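Transcriptional regulator KdgR (Pseudomonas aeruginosa, PDB 5Y6I) probably binds DNA as a transcription factor of the IclR family, joining a helix-turn-helix domain to a GAF-like C-terminal domain. Local coordinates at residues L26-E31 and E43-P48; M91-S96 and R253-R258; T36-L41 and R54-L59. All blocks are in the same frame, centred on the assembly; numbering follows the deposited sequence.

Contact 1: residues L26-E31 and E43-P48; sequences LKALAE and EHVGMP
Glu-31, on helix 18-31, reaches across to His-44 of helix 38-45. Its CB lies 3.9 Å from His-44 NE2 and somewhat farther from CD2, so the root of the side chain already packs against the imidazole. Beyond CB the chain runs out extended (chi2 -179°) and crosses the histidine side chain at about a right angle. The carboxylate carbon CD is again near NE2, and at the tip OE2 accepts a hydrogen bond from NE2 of His-44 at 3.2 Å. That bond is bent, 146° at the hydrogen. OE2 is met from above the carboxylate plane, while on the donor's side it stands moderately off the ring plane. This His-carboxylate hydrogen bond links the two helices on the solvent-facing side of the contact.

Next to it the interface turns apolar. Ala-28 points its methyl CB toward helix 38-45, packing on CG1 of Val-45 and meeting, in the plane of the imidazole, the edge of the His-44 ring at CD2, 3.8 Å away. Just after Val-45, Gly-46 leaves helical geometry with positive phi, and the chain turns toward Pro-48, the N-cap of helix 49-61. Met-47, in this turn, packs back on Val-21 and Ile-25 of helix 18-31. A first helix braced against the second helix and the turn that follows it is characteristic of the winged helix-turn-helix domain of IclR-type regulators.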
loop_
_atom_site.group_PDB
_atom_site.type_symbol
_atom_site.label_atom_id
_atom_site.label_comp_id
_atom_site.label_asym_id
_atom_site.label_seq_id
_atom_site.Cartn_x
_atom_site.Cartn_y
_atom_site.Cartn_z
ATOM N N LEU A 26 10.488 -18.151 2.667
ATOM C CA LEU A 26 10.248 -16.759 3.015
ATOM C C LEU A 26 8.760 -16.458 3.002
ATOM O O LEU A 26 8.254 -15.710 3.849
ATOM C CB LEU A 26 11.001 -15.854 2.049
ATOM C CG LEU A 26 10.886 -14.337 2.158
ATOM C CD1 LEU A 26 11.492 -13.809 3.457
ATOM C CD2 LEU A 26 11.568 -13.695 0.950
ATOM N N LYS A 27 8.037 -17.068 2.069
ATOM C CA LYS A 27 6.610 -16.825 1.971
ATOM C C LYS A 27 5.881 -17.388 3.181
ATOM O O LYS A 27 4.885 -16.816 3.640
ATOM C CB LYS A 27 6.067 -17.436 0.672
ATOM C CG LYS A 27 4.558 -17.373 0.529
ATOM C CD LYS A 27 4.027 -18.390 -0.469
ATOM C CE LYS A 27 4.384 -18.012 -1.899
ATOM N NZ LYS A 27 3.652 -18.832 -2.912
ATOM N N ALA A 28 6.343 -18.506 3.710
ATOM C CA ALA A 28 5.655 -19.057 4.869
ATOM C C ALA A 28 6.080 -18.406 6.174
ATOM O O ALA A 28 5.317 -18.439 7.144
ATOM C CB ALA A 28 5.897 -20.551 4.970
ATOM N N LEU A 29 7.286 -17.845 6.226
ATOM C CA LEU A 29 7.689 -17.056 7.379
ATOM C C LEU A 29 6.795 -15.825 7.507
ATOM O O LEU A 29 6.265 -15.545 8.587
ATOM C CB LEU A 29 9.170 -16.682 7.246
ATOM C CG LEU A 29 9.989 -16.059 8.377
ATOM C CD1 LEU A 29 10.314 -17.069 9.467
ATOM C CD2 LEU A 29 11.282 -15.453 7.832
ATOM N N ALA A 30 6.570 -15.115 6.395
ATOM C CA ALA A 30 5.657 -13.971 6.397
ATOM C C ALA A 30 4.254 -14.377 6.834
ATOM O O ALA A 30 3.581 -13.646 7.571
ATOM C CB ALA A 30 5.613 -13.343 5.006
ATOM N N GLU A 31 3.807 -15.512 6.335
ATOM C CA GLU A 31 2.507 -16.035 6.668
ATOM C C GLU A 31 2.415 -16.367 8.135
ATOM O O GLU A 31 1.347 -16.363 8.700
ATOM C CB GLU A 31 2.225 -17.291 5.857
ATOM C CG GLU A 31 1.467 -17.044 4.577
ATOM C CD GLU A 31 1.190 -18.308 3.806
ATOM O OE1 GLU A 31 1.797 -18.493 2.746
ATOM O OE2 GLU A 31 0.347 -19.111 4.244
ATOM N N GLU A 43 6.202 -27.365 9.241
ATOM C CA GLU A 43 4.851 -27.889 9.091
ATOM C C GLU A 43 4.022 -27.021 8.150
ATOM O O GLU A 43 3.127 -27.526 7.463
ATOM C CB GLU A 43 4.193 -27.998 10.466
ATOM C CG GLU A 43 2.718 -28.374 10.454
ATOM C CD GLU A 43 2.200 -28.694 11.843
ATOM O OE1 GLU A 43 2.436 -29.830 12.316
ATOM O OE2 GLU A 43 1.574 -27.808 12.471
ATOM N N HIS A 44 4.308 -25.724 8.092
ATOM C CA HIS A 44 3.570 -24.861 7.180
ATOM C C HIS A 44 3.945 -25.159 5.733
ATOM O O HIS A 44 3.083 -25.511 4.920
ATOM C CB HIS A 44 3.816 -23.394 7.526
ATOM C CG HIS A 44 2.628 -22.519 7.277
ATOM N ND1 HIS A 44 1.390 -22.775 7.827
ATOM C CD2 HIS A 44 2.486 -21.400 6.530
ATOM C CE1 HIS A 44 0.537 -21.847 7.435
ATOM N NE2 HIS A 44 1.178 -20.999 6.650
ATOM N N VAL A 45 5.234 -25.051 5.392
ATOM C CA VAL A 45 5.676 -25.326 4.023
ATOM C C VAL A 45 5.811 -26.801 3.700
ATOM O O VAL A 45 6.279 -27.125 2.605
ATOM C CB VAL A 45 7.062 -24.760 3.655
ATOM C CG1 VAL A 45 7.149 -23.333 3.941
ATOM C CG2 VAL A 45 8.141 -25.471 4.432
ATOM N N GLY A 46 5.476 -27.699 4.620
ATOM C CA GLY A 46 5.537 -29.125 4.338
ATOM C C GLY A 46 6.872 -29.678 3.890
ATOM O O GLY A 46 6.918 -30.462 2.938
ATOM N N MET A 47 7.956 -29.305 4.547
ATOM C CA MET A 47 9.262 -29.883 4.287
ATOM C C MET A 47 9.893 -30.362 5.585
ATOM O O MET A 47 9.500 -29.929 6.676
ATOM C CB MET A 47 10.170 -28.857 3.601
ATOM C CG MET A 47 9.470 -28.112 2.511
ATOM S SD MET A 47 10.596 -27.073 1.573
ATOM C CE MET A 47 11.162 -25.978 2.863
ATOM N N PRO A 48 10.841 -31.296 5.502
ATOM C CA PRO A 48 11.534 -31.756 6.719
ATOM C C PRO A 48 12.181 -30.604 7.481
ATOM O O PRO A 48 12.667 -29.640 6.885
ATOM C CB PRO A 48 12.584 -32.732 6.177
ATOM C CG PRO A 48 12.073 -33.176 4.838
ATOM C CD PRO A 48 10.956 -32.273 4.397
#

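Contact 2: residues M91-S96 and R253-R258; sequences MDVLKS and RAISWR
The guanidinium of Arg-258 comes to the backbone of Ser-96 obliquely: NH1 is 3.2 Å from Ser-96 O, but the angle is too poor for a hydrogen bond. A bend at chi3 (46°) turns the group toward helix 93-108. Lys-95 approaches from the same helix, its NZ 4.8 Å from Arg-258 NH1, a pairing of like charges without contact that probably adds some repulsion. The other flat group, the Trp-257 ring, has Arg-258 CG at its edge, in plane, and makes a cation-pi contact with Arg-78 of the second subunit.

Beside the arginine the contact is apolar. Ile-255 sends CG2 to within 4.3 Å of Val-93 CG2 and 4.4 Å of Ser-96 CB. The hydroxyl of this buried serine is spoken for, since Ser-96 OG donates to Asp-92 O at 3.1 Å, an oxygen that also takes Ser-96 N. Asp-92 in turn caps the helix with weak bonds to Leu-94 N and Lys-95 N.

Helices 93-108 and 244-258 thus pack together against the antiparallel sheet, Val-93 and Ile-255 both resting on Val-216 of strand 209-217 and on residues of strand 223-232.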
loop_
_atom_site.group_PDB
_atom_site.type_symbol
_atom_site.label_atom_id
_atom_site.label_comp_id
_atom_site.label_asym_id
_atom_site.label_seq_id
_atom_site.Cartn_x
_atom_site.Cartn_y
_atom_site.Cartn_z
ATOM N N MET A 91 2.402 -0.606 -6.337
ATOM C CA MET A 91 1.000 -0.892 -6.612
ATOM C C MET A 91 0.411 0.162 -7.547
ATOM O O MET A 91 0.723 1.351 -7.443
ATOM C CB MET A 91 0.204 -0.935 -5.310
ATOM C CG MET A 91 0.346 -2.187 -4.489
ATOM S SD MET A 91 -0.797 -2.175 -3.086
ATOM C CE MET A 91 -0.170 -0.793 -2.147
ATOM N N ASP A 92 -0.426 -0.292 -8.484
ATOM C CA ASP A 92 -1.084 0.608 -9.436
ATOM C C ASP A 92 -2.321 -0.111 -9.972
ATOM O O ASP A 92 -2.208 -0.955 -10.865
ATOM C CB ASP A 92 -0.156 1.013 -10.569
ATOM C CG ASP A 92 -0.846 1.903 -11.582
ATOM O OD1 ASP A 92 -1.706 2.699 -11.162
ATOM O OD2 ASP A 92 -0.552 1.803 -12.792
ATOM N N VAL A 93 -3.490 0.234 -9.432
ATOM C CA VAL A 93 -4.706 -0.413 -9.888
ATOM C C VAL A 93 -4.932 -0.158 -11.369
ATOM O O VAL A 93 -5.604 -0.944 -12.033
ATOM C CB VAL A 93 -5.908 0.055 -9.045
ATOM C CG1 VAL A 93 -6.284 1.487 -9.398
ATOM C CG2 VAL A 93 -7.084 -0.898 -9.207
ATOM N N LEU A 94 -4.372 0.916 -11.922
ATOM C CA LEU A 94 -4.577 1.154 -13.346
ATOM C C LEU A 94 -3.812 0.137 -14.174
ATOM O O LEU A 94 -4.312 -0.328 -15.205
ATOM C CB LEU A 94 -4.167 2.575 -13.715
ATOM C CG LEU A 94 -5.375 3.521 -13.795
ATOM C CD1 LEU A 94 -6.175 3.545 -12.498
ATOM C CD2 LEU A 94 -4.975 4.935 -14.227
ATOM N N LYS A 95 -2.607 -0.231 -13.725
ATOM C CA LYS A 95 -1.852 -1.309 -14.360
ATOM C C LYS A 95 -2.550 -2.651 -14.171
ATOM O O LYS A 95 -2.921 -3.317 -15.148
ATOM C CB LYS A 95 -0.428 -1.349 -13.794
ATOM C CG LYS A 95 0.463 -2.499 -14.311
ATOM C CD LYS A 95 0.669 -3.613 -13.266
ATOM C CE LYS A 95 0.918 -4.965 -13.943
ATOM N NZ LYS A 95 0.816 -6.144 -13.022
ATOM N N SER A 96 -2.777 -3.051 -12.914
ATOM C CA SER A 96 -3.253 -4.408 -12.645
ATOM C C SER A 96 -4.632 -4.664 -13.247
ATOM O O SER A 96 -4.975 -5.819 -13.530
ATOM C CB SER A 96 -3.308 -4.684 -11.133
ATOM O OG SER A 96 -2.269 -4.030 -10.421
ATOM N N ARG A 253 -12.273 -9.412 -7.464
ATOM C CA ARG A 253 -11.468 -10.157 -6.502
ATOM C C ARG A 253 -10.122 -10.551 -7.083
ATOM O O ARG A 253 -9.130 -10.636 -6.345
ATOM C CB ARG A 253 -12.215 -11.393 -6.037
ATOM C CG ARG A 253 -13.232 -11.075 -4.977
ATOM C CD ARG A 253 -14.340 -12.092 -4.989
ATOM N NE ARG A 253 -15.383 -11.725 -4.047
ATOM C CZ ARG A 253 -16.523 -12.386 -3.902
ATOM N NH1 ARG A 253 -17.414 -11.971 -3.012
ATOM N NH2 ARG A 253 -16.768 -13.458 -4.643
ATOM N N ALA A 254 -10.058 -10.795 -8.392
ATOM C CA ALA A 254 -8.768 -11.122 -8.996
ATOM C C ALA A 254 -7.848 -9.911 -8.978
ATOM O O ALA A 254 -6.721 -9.984 -8.476
ATOM C CB ALA A 254 -8.958 -11.639 -10.421
ATOM N N ILE A 255 -8.321 -8.781 -9.519
ATOM C CA ILE A 255 -7.524 -7.555 -9.513
ATOM C C ILE A 255 -7.040 -7.243 -8.102
ATOM O O ILE A 255 -5.886 -6.839 -7.901
ATOM C CB ILE A 255 -8.335 -6.381 -10.089
ATOM C CG1 ILE A 255 -8.837 -6.679 -11.500
ATOM C CG2 ILE A 255 -7.511 -5.092 -10.074
ATOM C CD1 ILE A 255 -9.632 -5.513 -12.103
ATOM N N SER A 256 -7.911 -7.437 -7.104
ATOM C CA SER A 256 -7.538 -7.159 -5.727
ATOM C C SER A 256 -6.398 -8.054 -5.288
ATOM O O SER A 256 -5.336 -7.575 -4.876
ATOM C CB SER A 256 -8.735 -7.350 -4.796
ATOM O OG SER A 256 -9.591 -6.227 -4.832
ATOM N N TRP A 257 -6.620 -9.370 -5.342
ATOM C CA TRP A 257 -5.620 -10.326 -4.883
ATOM C C TRP A 257 -4.296 -10.135 -5.606
ATOM O O TRP A 257 -3.235 -10.436 -5.047
ATOM C CB TRP A 257 -6.160 -11.739 -5.073
ATOM C CG TRP A 257 -5.229 -12.862 -4.753
ATOM C CD1 TRP A 257 -5.229 -13.639 -3.630
ATOM C CD2 TRP A 257 -4.196 -13.375 -5.596
ATOM N NE1 TRP A 257 -4.240 -14.589 -3.714
ATOM C CE2 TRP A 257 -3.591 -14.446 -4.914
ATOM C CE3 TRP A 257 -3.713 -13.018 -6.864
ATOM C CZ2 TRP A 257 -2.525 -15.168 -5.455
ATOM C CZ3 TRP A 257 -2.658 -13.725 -7.398
ATOM C CH2 TRP A 257 -2.074 -14.791 -6.695
ATOM N N ARG A 258 -4.319 -9.609 -6.830
ATOM C CA ARG A 258 -3.050 -9.339 -7.493
ATOM C C ARG A 258 -2.355 -8.106 -6.937
ATOM O O ARG A 258 -1.136 -7.964 -7.108
ATOM C CB ARG A 258 -3.262 -9.213 -9.002
ATOM C CG ARG A 258 -3.382 -10.591 -9.656
ATOM C CD ARG A 258 -4.067 -10.583 -11.016
ATOM N NE ARG A 258 -3.568 -9.513 -11.868
ATOM C CZ ARG A 258 -3.746 -9.469 -13.182
ATOM N NH1 ARG A 258 -3.273 -8.450 -13.890
ATOM N NH2 ARG A 258 -4.388 -10.460 -13.791
#

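Contact 3: residues T36-L41 and R54-L59; sequences TSLSRL and RYLQAL
Three leucines form this purely apolar, buried contact between helix 38-45 and helix 49-61 in the N-terminal domain: Leu-38 and Leu-41 on one side, Leu-56 on the other. The backbones stay well apart, with the closest CA atoms, those of Leu-38 and Leu-56, 9.1 Å from each other, so the gap is bridged by branched side-chain ends.

Leu-56 supplies the methyl that both partners touch. Its CD1 lies 3.7 Å from Leu-41 CD2 and 4.1 Å from Leu-38 CD1. Leu-41 and Leu-56 reach toward each other tip to tip, and Leu-41 CD2 meets the fork of Leu-56 as a whole, with CD2 of Leu-56 4.0 Å from it as well. Leu-38 arrives differently: its CB is not directed at the other helix, but with CG opposite the backbone N (chi1 171°) its end swings nearer, and it crosses Leu-56 obliquely.

The start of helix 38-45 is fixed by its own polar groups. Ser-37 is the N-cap, its OG accepting a weak bond from Arg-40 N. The carbonyl oxygen of Ser-37 takes two donors, Leu-41 N and Thr-36 OG1, the latter at 3.1 Å, in the carbonyl plane and on a lone pair.

Val-52 touches both Leu-38 and Leu-41, Leu-32 packs on Leu-41, and Tyr-74 of strand 74-76 packs on Leu-56. On helix 49-61, Tyr-55, Ala-58 and Leu-59 pack on residues of the second subunit. Two helices joined by a tight turn and packed through apolar side chains fit the helix-turn-helix unit; as the second helix of the unit, helix 49-61 is probably the recognition helix, consistent with a DNA-binding role.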
loop_
_atom_site.group_PDB
_atom_site.type_symbol
_atom_site.label_atom_id
_atom_site.label_comp_id
_atom_site.label_asym_id
_atom_site.label_seq_id
_atom_site.Cartn_x
_atom_site.Cartn_y
_atom_site.Cartn_z
ATOM N N THR A 36 8.166 -17.203 14.544
ATOM C CA THR A 36 7.818 -18.609 14.397
ATOM C C THR A 36 8.965 -19.507 14.858
ATOM O O THR A 36 10.140 -19.130 14.810
ATOM C CB THR A 36 7.385 -18.925 12.930
ATOM O OG1 THR A 36 6.945 -20.289 12.844
ATOM C CG2 THR A 36 8.496 -18.671 11.911
ATOM N N SER A 37 8.605 -20.695 15.340
ATOM C CA SER A 37 9.583 -21.738 15.632
ATOM C C SER A 37 9.808 -22.610 14.397
ATOM O O SER A 37 9.077 -22.526 13.415
ATOM C CB SER A 37 9.134 -22.605 16.809
ATOM O OG SER A 37 8.251 -23.624 16.367
ATOM N N LEU A 38 10.841 -23.464 14.459
ATOM C CA LEU A 38 11.194 -24.283 13.300
ATOM C C LEU A 38 10.086 -25.273 12.967
ATOM O O LEU A 38 9.651 -25.362 11.813
ATOM C CB LEU A 38 12.514 -25.019 13.539
ATOM C CG LEU A 38 12.829 -26.051 12.447
ATOM C CD1 LEU A 38 13.256 -25.311 11.191
ATOM C CD2 LEU A 38 13.928 -27.020 12.884
ATOM N N SER A 39 9.601 -26.009 13.970
ATOM C CA SER A 39 8.592 -27.039 13.731
ATOM C C SER A 39 7.310 -26.465 13.140
ATOM O O SER A 39 6.668 -27.107 12.299
ATOM C CB SER A 39 8.274 -27.762 15.029
ATOM O OG SER A 39 7.649 -28.994 14.749
ATOM N N ARG A 40 6.891 -25.283 13.606
ATOM C CA ARG A 40 5.713 -24.649 13.027
ATOM C C ARG A 40 5.984 -24.214 11.597
ATOM O O ARG A 40 5.097 -24.310 10.744
ATOM C CB ARG A 40 5.272 -23.461 13.886
ATOM C CG ARG A 40 4.269 -23.815 14.980
ATOM C CD ARG A 40 2.905 -24.166 14.370
ATOM N NE ARG A 40 2.050 -22.985 14.280
ATOM C CZ ARG A 40 1.048 -22.843 13.418
ATOM N NH1 ARG A 40 0.771 -23.811 12.553
ATOM N NH2 ARG A 40 0.332 -21.730 13.418
ATOM N N LEU A 41 7.219 -23.788 11.321
ATOM C CA LEU A 41 7.626 -23.371 9.981
ATOM C C LEU A 41 7.617 -24.540 8.999
ATOM O O LEU A 41 7.006 -24.465 7.925
ATOM C CB LEU A 41 9.020 -22.761 10.038
ATOM C CG LEU A 41 9.487 -21.926 8.854
ATOM C CD1 LEU A 41 8.381 -20.979 8.410
ATOM C CD2 LEU A 41 10.718 -21.138 9.239
ATOM N N ARG A 54 18.370 -25.540 7.294
ATOM C CA ARG A 54 19.497 -25.237 6.419
ATOM C C ARG A 54 19.243 -23.967 5.624
ATOM O O ARG A 54 20.095 -23.070 5.583
ATOM C CB ARG A 54 19.784 -26.413 5.480
ATOM C CG ARG A 54 21.257 -26.517 5.118
ATOM C CD ARG A 54 21.619 -27.860 4.515
ATOM N NE ARG A 54 20.915 -28.981 5.134
ATOM C CZ ARG A 54 20.191 -29.859 4.444
ATOM N NH1 ARG A 54 20.089 -29.722 3.125
ATOM N NH2 ARG A 54 19.574 -30.864 5.064
ATOM N N TYR A 55 18.061 -23.866 5.000
ATOM C CA TYR A 55 17.748 -22.688 4.191
ATOM C C TYR A 55 17.452 -21.472 5.053
ATOM O O TYR A 55 17.690 -20.342 4.614
ATOM C CB TYR A 55 16.570 -22.965 3.254
ATOM C CG TYR A 55 16.914 -23.823 2.059
ATOM C CD1 TYR A 55 16.841 -25.207 2.135
ATOM C CD2 TYR A 55 17.311 -23.247 0.856
ATOM C CE1 TYR A 55 17.158 -25.995 1.055
ATOM C CE2 TYR A 55 17.639 -24.028 -0.229
ATOM C CZ TYR A 55 17.556 -25.406 -0.125
ATOM O OH TYR A 55 17.867 -26.207 -1.204
ATOM N N LEU A 56 16.926 -21.676 6.267
ATOM C CA LEU A 56 16.804 -20.569 7.215
ATOM C C LEU A 56 18.142 -19.855 7.380
ATOM O O LEU A 56 18.227 -18.630 7.233
ATOM C CB LEU A 56 16.280 -21.070 8.567
ATOM C CG LEU A 56 14.769 -20.911 8.814
ATOM C CD1 LEU A 56 14.315 -21.533 10.137
ATOM C CD2 LEU A 56 14.347 -19.431 8.766
ATOM N N GLN A 57 19.211 -20.621 7.628
ATOM C CA GLN A 57 20.543 -20.041 7.785
ATOM C C GLN A 57 20.888 -19.106 6.626
ATOM O O GLN A 57 21.331 -17.970 6.846
ATOM C CB GLN A 57 21.586 -21.153 7.913
ATOM C CG GLN A 57 21.346 -22.091 9.091
ATOM C CD GLN A 57 21.101 -21.352 10.389
ATOM O OE1 GLN A 57 19.971 -21.291 10.882
ATOM N NE2 GLN A 57 22.162 -20.788 10.955
ATOM N N ALA A 58 20.671 -19.552 5.385
ATOM C CA ALA A 58 20.927 -18.686 4.233
ATOM C C ALA A 58 20.083 -17.413 4.296
ATOM O O ALA A 58 20.596 -16.305 4.086
ATOM C CB ALA A 58 20.648 -19.438 2.931
ATOM N N LEU A 59 18.781 -17.556 4.574
ATOM C CA LEU A 59 17.900 -16.388 4.630
ATOM C C LEU A 59 18.284 -15.433 5.754
ATOM O O LEU A 59 18.040 -14.231 5.640
ATOM C CB LEU A 59 16.429 -16.804 4.780
ATOM C CG LEU A 59 15.766 -17.734 3.743
ATOM C CD1 LEU A 59 14.380 -18.168 4.188
ATOM C CD2 LEU A 59 15.699 -17.084 2.350
#

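From the N terminus, residues 26-31 open contact 1, which closes at 43-48 after an 11-residue loop. Contact 3 opens inside that loop at 36-41 and closes beyond it at 54-59, so the two cross. They share helix 38-45, which thereby ties helix 18-31 to helix 49-61; their centres are about 8 Å apart, and Leu-29 and Leu-41 pack where they adjoin. Contact 2 follows in series, after helix 78-88. It closes a far longer loop, from 91-96 to 253-258, bringing helix 93-108 beside helix 244-258 on the sheet of the C-terminal domain. Its centre is about 25 Å from that of contact 1 and about 31 Å from that of contact 3.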